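Local coordinates for protein oxaloacetate acetyl hydrolase (Cryphonectria parasitica, PDB 3LYE) that belongs to the phosphoenolpyruvate phosphomutase family of TIM-barrel proteins and is found here as a four-chain assembly with bound calcium ions, at residues Asp143-Leu146 with Val147-Ala151; Glu179-Glu182 with Arg183-Ala187; Leu262-Leu265 with Arg266-Val270. One frame throughout, in Å; residues are numbered along the deposited sequence.

Interaction 1. Residues Asp143-Leu146 with Val147-Ala151; sequences DEYL and VRIRA
Val147, Ile149 and Arg150 each send a backbone N-H back four residues, to Asp143 O, Tyr145 O and Leu146 O, whereas the bonds from Val147 N and Arg148 N to Glu144 O are weak. On the inner side of this turn of helix 142-158, Ile149 lays its CG1 over one face of the Tyr145 ring, a CH-pi contact 4.0 Å from the ring centroid and displaced toward the rim. Farther out, Ile149 CD1 packs against Tyr145 CE1 at 3.8 Å. The ring reaches that position because Tyr145 CG stands opposite the backbone N (chi1 172°), and both side chains also rest on Ala167 of strand 164-169. Arg150 bends at chi3 (-67°) and folds back along the helix. Leu146 O lies over the centre of its guanidinium, 3.8 Å above the plane, and Arg150 NH2 comes within 3.6 Å of Leu146 CB. In the guanidinium plane, at the edge, a water accepts from Arg150 NH1 at 2.9 Å and donates to Asp143 O at 2.7 Å. Arg150 NH2 also forms a salt bridge with Glu190, and Arg150 NH1 bonds Ala298 O of the second subunit. Asp143 O therefore takes two bonds, one from the helix and one from the water, while the Arg150 guanidinium ties this turn to a neighbouring loop and across the subunit interface.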
# COMPACT_ATOMS: atom_id res chain seq x y z
N ASP A 143 30.16 1.81 17.08
CA ASP A 143 29.46 3.06 17.35
C ASP A 143 28.26 3.26 16.41
O ASP A 143 27.21 3.71 16.84
CB ASP A 143 30.43 4.22 17.20
CG ASP A 143 31.25 4.49 18.47
OD1 ASP A 143 32.22 5.26 18.35
OD2 ASP A 143 30.94 3.95 19.57
N GLU A 144 28.41 2.95 15.13
CA GLU A 144 27.32 3.10 14.17
C GLU A 144 26.16 2.17 14.53
O GLU A 144 24.99 2.51 14.36
CB GLU A 144 27.78 2.79 12.75
CG GLU A 144 28.87 3.67 12.17
CD GLU A 144 29.24 3.24 10.74
OE1 GLU A 144 28.49 3.64 9.82
OE2 GLU A 144 30.23 2.49 10.53
N TYR A 145 26.48 0.98 15.02
CA TYR A 145 25.45 0.06 15.43
C TYR A 145 24.70 0.59 16.65
O TYR A 145 23.48 0.52 16.72
CB TYR A 145 26.06 -1.27 15.76
CG TYR A 145 25.16 -2.29 16.38
CD1 TYR A 145 23.97 -2.65 15.76
CD2 TYR A 145 25.53 -2.97 17.53
CE1 TYR A 145 23.17 -3.64 16.29
CE2 TYR A 145 24.75 -3.97 18.04
CZ TYR A 145 23.58 -4.30 17.43
OH TYR A 145 22.83 -5.31 17.97
N LEU A 146 25.42 1.14 17.61
CA LEU A 146 24.81 1.68 18.82
C LEU A 146 23.91 2.86 18.51
O LEU A 146 22.96 3.09 19.25
CB LEU A 146 25.83 1.96 19.89
CG LEU A 146 26.59 0.73 20.35
CD1 LEU A 146 27.71 1.14 21.29
CD2 LEU A 146 25.67 -0.26 20.99
N VAL A 147 24.18 3.60 17.43
CA VAL A 147 23.32 4.71 17.02
C VAL A 147 21.93 4.07 16.70
O VAL A 147 20.89 4.61 17.07
CB VAL A 147 23.87 5.44 15.77
CG1 VAL A 147 22.81 6.34 15.18
CG2 VAL A 147 25.07 6.26 16.16
N ARG A 148 21.93 2.93 16.00
CA ARG A 148 20.67 2.26 15.68
C ARG A 148 19.97 1.79 16.95
O ARG A 148 18.76 2.04 17.15
CB ARG A 148 20.91 1.08 14.67
CG ARG A 148 21.75 1.62 13.45
CD ARG A 148 21.63 1.22 11.99
NE ARG A 148 22.26 -0.01 11.79
CZ ARG A 148 22.81 -0.60 10.70
NH1 ARG A 148 23.24 -0.03 9.54
NH2 ARG A 148 23.10 -1.85 10.93
N ILE A 149 20.70 1.15 17.85
CA ILE A 149 20.09 0.65 19.06
C ILE A 149 19.52 1.82 19.88
O ILE A 149 18.39 1.75 20.37
CB ILE A 149 21.07 -0.18 19.90
CG1 ILE A 149 21.58 -1.40 19.12
CG2 ILE A 149 20.43 -0.61 21.19
CD1 ILE A 149 20.51 -2.39 18.75
N ARG A 150 20.29 2.88 20.02
CA ARG A 150 19.88 4.05 20.78
C ARG A 150 18.59 4.64 20.25
O ARG A 150 17.70 5.01 21.02
CB ARG A 150 21.01 5.11 20.70
CG ARG A 150 21.09 6.17 21.71
CD ARG A 150 22.44 6.91 21.63
NE ARG A 150 23.58 6.08 22.01
CZ ARG A 150 24.66 5.85 21.27
NH1 ARG A 150 24.81 6.38 20.07
NH2 ARG A 150 25.61 5.07 21.73
N ALA A 151 18.52 4.79 18.94
CA ALA A 151 17.31 5.34 18.33
C ALA A 151 16.08 4.48 18.63
O ALA A 151 15.01 4.97 18.93
CB ALA A 151 17.51 5.52 16.83
O HOH W 1 27.28 5.36 19.01

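Interaction 2. Residues Glu179-Glu182 with Arg183-Ala187; sequences ECIE and RLRAA
Glu179 and Arg183 meet one helical turn apart, the carboxylate set steeply across the guanidinium, with 71° between their planes. Arg183 NE donates to Glu179 OE1 at 2.8 Å in a nearly straight bond (164° at the hydrogen). The oxygen lies in the guanidinium plane at its edge and uses its anti lone pair, the one facing away from OE2. Two shapes make this possible: Arg183 runs extended from CG to NE, and Glu179 turns sharply at chi2 (60°) to bring OE1 to the edge of the guanidinium, at NE. The aliphatic part of the arginine also passes close by, with Arg183 CG 3.5 Å from Glu179 OE1. A different orientation joins Ile181 and Arg185. Here the methyl Ile181 CG2 sits over the centre of the Arg185 guanidinium, 3.5 Å above its plane, with Arg185 CZ and Arg185 NH2 each 3.6 Å from it. Arg185 NH1 bonds Ala212 O, at the end of helix 203-213. Arg142 forms salt bridges with both Glu179 OE2 and Glu182 OE1, while Arg183 NH1 forms a salt bridge with Asp124 and Arg183 NH2 a hydrogen bond to Val140 O. The Arg183 guanidinium thus has partners on all three of its nitrogens, which should fix its rotation, and the acids probably offset its buried positive charge. The flat face of Arg185, by contrast, makes only van der Waals contact with the Ile181 methyl, leaving its N-H groups to point outward in the plane.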
# COMPACT_ATOMS: atom_id res chain seq x y z
N GLU A 179 34.20 -9.94 19.67
CA GLU A 179 33.58 -8.72 19.17
C GLU A 179 32.06 -8.82 19.32
O GLU A 179 31.43 -7.85 19.72
CB GLU A 179 33.95 -8.48 17.72
CG GLU A 179 33.31 -7.27 17.07
CD GLU A 179 33.67 -5.97 17.75
OE1 GLU A 179 32.91 -5.00 17.67
OE2 GLU A 179 34.74 -5.92 18.37
N CYS A 180 31.49 -9.99 19.03
CA CYS A 180 30.05 -10.17 19.15
C CYS A 180 29.61 -9.95 20.57
O CYS A 180 28.63 -9.25 20.81
CB CYS A 180 29.62 -11.57 18.73
SG CYS A 180 29.68 -11.85 16.97
N ILE A 181 30.33 -10.54 21.51
CA ILE A 181 30.01 -10.41 22.93
C ILE A 181 30.10 -8.95 23.38
O ILE A 181 29.22 -8.45 24.09
CB ILE A 181 30.94 -11.31 23.79
CG1 ILE A 181 30.73 -12.80 23.45
CG2 ILE A 181 30.66 -11.12 25.25
CD1 ILE A 181 29.26 -13.26 23.47
N GLU A 182 31.14 -8.25 22.95
CA GLU A 182 31.29 -6.85 23.35
C GLU A 182 30.16 -6.00 22.73
O GLU A 182 29.67 -5.06 23.36
CB GLU A 182 32.68 -6.34 22.99
CG GLU A 182 33.81 -7.14 23.69
CD GLU A 182 35.19 -6.56 23.49
OE1 GLU A 182 35.31 -5.59 22.72
OE2 GLU A 182 36.15 -7.07 24.10
N ARG A 183 29.75 -6.32 21.51
CA ARG A 183 28.67 -5.56 20.87
C ARG A 183 27.35 -5.77 21.58
O ARG A 183 26.56 -4.85 21.73
CB ARG A 183 28.50 -5.96 19.41
CG ARG A 183 29.54 -5.37 18.55
CD ARG A 183 29.44 -5.78 17.08
NE ARG A 183 30.49 -5.08 16.36
CZ ARG A 183 30.35 -4.33 15.27
NH1 ARG A 183 29.19 -4.23 14.66
NH2 ARG A 183 31.40 -3.71 14.77
N LEU A 184 27.11 -7.00 22.01
CA LEU A 184 25.89 -7.35 22.70
C LEU A 184 25.88 -6.67 24.07
O LEU A 184 24.87 -6.14 24.49
CB LEU A 184 25.72 -8.85 22.79
CG LEU A 184 25.39 -9.53 21.46
CD1 LEU A 184 25.39 -11.05 21.70
CD2 LEU A 184 24.09 -9.07 20.87
N ARG A 185 27.01 -6.69 24.76
CA ARG A 185 27.07 -6.03 26.06
C ARG A 185 26.79 -4.53 25.89
O ARG A 185 26.07 -3.91 26.69
CB ARG A 185 28.43 -6.22 26.72
CG ARG A 185 28.61 -7.55 27.30
CD ARG A 185 29.88 -7.60 28.12
NE ARG A 185 30.04 -8.94 28.68
CZ ARG A 185 31.12 -9.70 28.56
NH1 ARG A 185 31.11 -10.90 29.12
NH2 ARG A 185 32.20 -9.25 27.92
N ALA A 186 27.36 -3.93 24.86
CA ALA A 186 27.16 -2.51 24.62
C ALA A 186 25.69 -2.25 24.30
O ALA A 186 25.11 -1.27 24.77
CB ALA A 186 28.06 -2.00 23.51
N ALA A 187 25.07 -3.11 23.51
CA ALA A 187 23.65 -2.96 23.16
C ALA A 187 22.76 -3.07 24.38
O ALA A 187 21.79 -2.34 24.53
CB ALA A 187 23.24 -3.96 22.10

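Interaction 3. Residues Leu262-Leu265 with Arg266-Val270; sequences LVRL and RDHGV
Val263 O receives the backbone N-H of Asp267 at 2.9 Å, and Leu262 O likewise that of Arg266, continuing the regular helix. At its end the pattern changes. Arg264 O accepts from His268 N at 2.8 Å and, only weakly, from Gly269 N at 3.4 Å; the better acceptor for Gly269 N is Leu265 O, 2.9 Å away, although the donor lies above that carbonyl plane. Gly269, with positive phi (78°), takes the chain out of the helix and swings Val270 back, so that Val270 O comes 3.3 Å from Leu265 CA in a CA-H...O contact and 3.4 Å from Arg264 CG. Arg264 NH1 itself bonds Val271 O. Between neighbours in sequence, Arg266 NE forms a salt bridge to Asp267 OD1 at 3.0 Å, meeting the carboxylate from above its plane, and Arg266 NH2 adds a weak bond to OD2. Val263 CG2 lies over a face of this guanidinium. Arg266 NH1 bonds Leu44 O of the third subunit, and Gly269 makes backbone hydrogen bonds to that subunit as well. The turn closes helix 251-268 against it: Leu262 and Val263 pack on its Leu44, just beyond its helix 35-43, and Leu265 on Phe246 of its strand 243-247.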
# COMPACT_ATOMS: atom_id res chain seq x y z
N LEU A 262 2.76 -28.99 -8.35
CA LEU A 262 2.77 -28.41 -9.69
C LEU A 262 3.44 -29.35 -10.71
O LEU A 262 3.07 -29.37 -11.87
CB LEU A 262 3.36 -27.01 -9.67
CG LEU A 262 2.52 -25.96 -8.95
CD1 LEU A 262 3.26 -24.64 -9.07
CD2 LEU A 262 1.12 -25.93 -9.58
N VAL A 263 4.43 -30.12 -10.27
CA VAL A 263 5.09 -31.09 -11.17
C VAL A 263 4.02 -32.14 -11.53
O VAL A 263 3.92 -32.57 -12.67
CB VAL A 263 6.33 -31.74 -10.51
CG1 VAL A 263 6.73 -33.03 -11.24
CG2 VAL A 263 7.47 -30.77 -10.50
N ARG A 264 3.23 -32.57 -10.55
CA ARG A 264 2.16 -33.54 -10.79
C ARG A 264 1.14 -32.95 -11.77
O ARG A 264 0.68 -33.63 -12.66
CB ARG A 264 1.47 -33.93 -9.48
CG ARG A 264 0.43 -35.02 -9.60
CD ARG A 264 -0.27 -35.22 -8.27
NE ARG A 264 0.72 -35.55 -7.26
CZ ARG A 264 0.95 -34.90 -6.11
NH1 ARG A 264 0.23 -33.87 -5.68
NH2 ARG A 264 1.92 -35.36 -5.36
N LEU A 265 0.76 -31.69 -11.60
CA LEU A 265 -0.19 -31.10 -12.52
C LEU A 265 0.40 -31.02 -13.92
O LEU A 265 -0.25 -31.37 -14.91
CB LEU A 265 -0.56 -29.68 -12.05
CG LEU A 265 -1.46 -28.89 -13.00
CD1 LEU A 265 -2.75 -29.63 -13.20
CD2 LEU A 265 -1.65 -27.53 -12.42
N ARG A 266 1.65 -30.63 -14.01
CA ARG A 266 2.28 -30.51 -15.31
C ARG A 266 2.42 -31.82 -16.07
O ARG A 266 2.13 -31.90 -17.26
CB ARG A 266 3.71 -29.93 -15.13
CG ARG A 266 4.43 -29.62 -16.46
CD ARG A 266 5.87 -29.19 -16.26
NE ARG A 266 6.63 -30.31 -15.74
CZ ARG A 266 7.80 -30.24 -15.13
NH1 ARG A 266 8.42 -29.07 -14.95
NH2 ARG A 266 8.35 -31.37 -14.70
N ASP A 267 2.81 -32.86 -15.34
CA ASP A 267 3.05 -34.16 -15.95
C ASP A 267 1.94 -35.18 -15.94
O ASP A 267 1.96 -36.11 -16.75
CB ASP A 267 4.28 -34.76 -15.25
CG ASP A 267 5.55 -33.96 -15.51
OD1 ASP A 267 5.55 -33.08 -16.40
OD2 ASP A 267 6.56 -34.18 -14.79
N HIS A 268 0.95 -35.00 -15.07
CA HIS A 268 -0.16 -35.92 -14.95
C HIS A 268 -1.53 -35.30 -15.13
O HIS A 268 -2.51 -36.03 -15.17
CB HIS A 268 -0.06 -36.70 -13.64
CG HIS A 268 1.19 -37.51 -13.54
ND1 HIS A 268 1.39 -38.67 -14.24
CD2 HIS A 268 2.34 -37.28 -12.86
CE1 HIS A 268 2.59 -39.14 -13.98
NE2 HIS A 268 3.19 -38.32 -13.14
N GLY A 269 -1.62 -33.97 -15.16
CA GLY A 269 -2.90 -33.35 -15.39
C GLY A 269 -3.89 -33.26 -14.26
O GLY A 269 -5.07 -33.01 -14.52
N VAL A 270 -3.42 -33.52 -13.05
CA VAL A 270 -4.23 -33.46 -11.85
C VAL A 270 -3.37 -32.85 -10.73
O VAL A 270 -2.16 -33.02 -10.68
CB VAL A 270 -4.78 -34.80 -11.38
CG1 VAL A 270 -5.66 -35.41 -12.45
CG2 VAL A 270 -3.64 -35.73 -11.02

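How the interactions relate
Interactions 1 and 2 belong to two helices of the same chain, 142-158 and 177-189, whose turns touch: Leu146 CD1 meets Ala186 CB at 3.9 Å, and both helices pack on strand 164-169 of the parallel sheet. Interaction 3 lies on the opposite side of the chain's centre, its own centre about 52 Å from either of the other two centres. Each contact mixes buried and more exposed residues, but what does the burying differs. Interaction 2 is covered within its own chain and is rich in salt bridges; interaction 1 joins barrel packing to a bond with the second subunit; interaction 3, a helix end and not mid-helix, is partly covered by the third subunit, with Asp267 and His268 left at the surface.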